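Local coordinates for protein 3-methylaspartate ammonia-lyase (Citrobacter amalonaticus, PDB 1KKO) that catalyses the reversible anti elimination of ammonia from L-threo-3-methylaspartate to give mesaconate, with magnesium as cofactor, at residues 401-404 against 405-408. Sequence-based numbering, arbitrary orientation.
Sequences EMNR and TIAL
The backbone oxygen E401 O takes two hydrogen bonds from T405. The hydroxyl T405 OG1 donates to it at 2.7 Å, and the amide T405 N lies 2.9 Å from the same E401 O. The two donors come from opposite faces of the carbonyl plane. The hydroxyl can turn back on the helix because OG1 sits beside its own backbone N (chi1 -61°). A water donates to both T405 OG1 and E401 OE2, 2.8 Å from each, and so links the two side chains. E401 OE2 also hydrogen-bonds H373 of helix 365-378. The other carboxylate oxygen, E401 OE1, offers its anti lone pair to R404 NH2 at 3.0 Å, close to the guanidinium plane. R404 NH2 also forms a salt bridge with E365 of the second subunit, and R404 NH1 hydrogen-bonds S54 of that subunit, at the dimer interface. M402, present as selenomethionine, and I406 run side by side, with M402 CG 4.1 Å from I406 CD1. I406 N hydrogen-bonds M402 O, and A407 N and L408 N repeat the pattern to N403 O and R404 O. This is regular i to i+4 alpha-helical bonding with a threonine hydroxyl folded back onto the preceding turn, in the C-terminal helix 392-410 of the TIM-barrel domain.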
ATOM      1  N   GLU A 401       4.344  -6.142   9.273  1.00 10.21           N
ATOM      2  CA  GLU A 401       4.909  -5.425  10.409  1.00 10.32           C
ATOM      3  C   GLU A 401       4.579  -6.172  11.699  1.00 10.63           C
ATOM      4  O   GLU A 401       5.418  -6.294  12.600  1.00 10.90           O
ATOM      5  CB  GLU A 401       4.383  -3.996  10.515  1.00 10.40           C
ATOM      6  CG  GLU A 401       4.939  -3.225  11.703  1.00 10.45           C
ATOM      7  CD  GLU A 401       6.411  -2.841  11.559  1.00 10.33           C
ATOM      8  OE1 GLU A 401       7.006  -3.077  10.485  1.00 11.30           O
ATOM      9  OE2 GLU A 401       6.979  -2.238  12.495  1.00 11.56           O
HETATM   10  N   MSE A 402       3.361  -6.695  11.788  1.00 10.93           N
HETATM   11  CA  MSE A 402       2.946  -7.430  12.975  1.00 11.28           C
HETATM   12  C   MSE A 402       3.845  -8.629  13.195  1.00 11.45           C
HETATM   13  O   MSE A 402       4.367  -8.845  14.302  1.00 11.93           O
HETATM   14  CB  MSE A 402       1.501  -7.869  12.801  1.00 11.54           C
HETATM   15  CG  MSE A 402       0.892  -8.507  14.021  1.00 13.05           C
HETATM   16 SE   MSE A 402      -0.951  -9.043  13.712  1.00 19.80          SE
HETATM   17  CE  MSE A 402      -0.617 -10.612  12.554  1.00 19.75           C
ATOM     18  N   ASN A 403       4.039  -9.418  12.151  1.00 11.60           N
ATOM     19  CA  ASN A 403       4.866 -10.614  12.299  1.00 12.66           C
ATOM     20  C   ASN A 403       6.353 -10.328  12.468  1.00 12.00           C
ATOM     21  O   ASN A 403       7.036 -11.034  13.209  1.00 12.36           O
ATOM     22  CB  ASN A 403       4.564 -11.605  11.195  1.00 13.37           C
ATOM     23  CG  ASN A 403       3.143 -12.127  11.283  1.00 16.05           C
ATOM     24  OD1 ASN A 403       2.654 -12.407  12.373  1.00 18.57           O
ATOM     25  ND2 ASN A 403       2.469 -12.239  10.142  1.00 17.62           N
ATOM     26  N   ARG A 404       6.848  -9.278  11.831  1.00 11.37           N
ATOM     27  CA  ARG A 404       8.224  -8.870  12.044  1.00 11.14           C
ATOM     28  C   ARG A 404       8.427  -8.487  13.503  1.00 11.42           C
ATOM     29  O   ARG A 404       9.434  -8.827  14.115  1.00 12.02           O
ATOM     30  CB  ARG A 404       8.595  -7.657  11.183  1.00 11.07           C
ATOM     31  CG  ARG A 404       8.987  -7.958   9.750  1.00 11.19           C
ATOM     32  CD  ARG A 404       9.612  -6.763   9.077  1.00 11.10           C
ATOM     33  NE  ARG A 404       8.679  -5.635   8.915  1.00 11.24           N
ATOM     34  CZ  ARG A 404       7.861  -5.483   7.872  1.00 11.30           C
ATOM     35  NH1 ARG A 404       7.830  -6.387   6.908  1.00 11.46           N
ATOM     36  NH2 ARG A 404       7.077  -4.424   7.791  1.00 11.35           N
ATOM     37  N   THR A 405       7.462  -7.765  14.044  1.00 11.10           N
ATOM     38  CA  THR A 405       7.570  -7.246  15.396  1.00 11.24           C
ATOM     39  C   THR A 405       7.461  -8.358  16.428  1.00 11.60           C
ATOM     40  O   THR A 405       8.213  -8.369  17.408  1.00 12.63           O
ATOM     41  CB  THR A 405       6.515  -6.175  15.626  1.00 11.22           C
ATOM     42  OG1 THR A 405       6.735  -5.105  14.695  1.00 11.48           O
ATOM     43  CG2 THR A 405       6.670  -5.534  17.009  1.00 12.07           C
ATOM     44  N   ILE A 406       6.544  -9.292  16.221  1.00 12.03           N
ATOM     45  CA  ILE A 406       6.439 -10.440  17.106  1.00 13.17           C
ATOM     46  C   ILE A 406       7.774 -11.179  17.105  1.00 13.35           C
ATOM     47  O   ILE A 406       8.256 -11.574  18.168  1.00 14.79           O
ATOM     48  CB  ILE A 406       5.288 -11.337  16.673  1.00 13.03           C
ATOM     49  CG1 ILE A 406       3.965 -10.655  17.028  1.00 14.21           C
ATOM     50  CG2 ILE A 406       5.390 -12.715  17.326  1.00 14.40           C
ATOM     51  CD1 ILE A 406       2.747 -11.275  16.424  1.00 14.14           C
ATOM     52  N   ALA A 407       8.388 -11.360  15.936  1.00 13.41           N
ATOM     53  CA  ALA A 407       9.662 -12.064  15.863  1.00 13.99           C
ATOM     54  C   ALA A 407      10.723 -11.312  16.650  1.00 14.34           C
ATOM     55  O   ALA A 407      11.519 -11.941  17.360  1.00 15.29           O
ATOM     56  CB  ALA A 407      10.103 -12.240  14.437  1.00 14.39           C
ATOM     57  N   LEU A 408      10.780  -9.989  16.524  1.00 14.78           N
ATOM     58  CA  LEU A 408      11.750  -9.209  17.289  1.00 15.12           C
ATOM     59  C   LEU A 408      11.523  -9.369  18.794  1.00 16.06           C
ATOM     60  O   LEU A 408      12.471  -9.567  19.570  1.00 17.08           O
ATOM     61  CB  LEU A 408      11.695  -7.724  16.927  1.00 14.28           C
ATOM     62  CG  LEU A 408      12.229  -7.349  15.543  1.00 14.57           C
ATOM     63  CD1 LEU A 408      11.920  -5.896  15.282  1.00 15.53           C
ATOM     64  CD2 LEU A 408      13.719  -7.611  15.456  1.00 15.43           C
TER
HETATM   65  O   HOH W   1       8.975  -3.665  13.799  1.00 15.63           O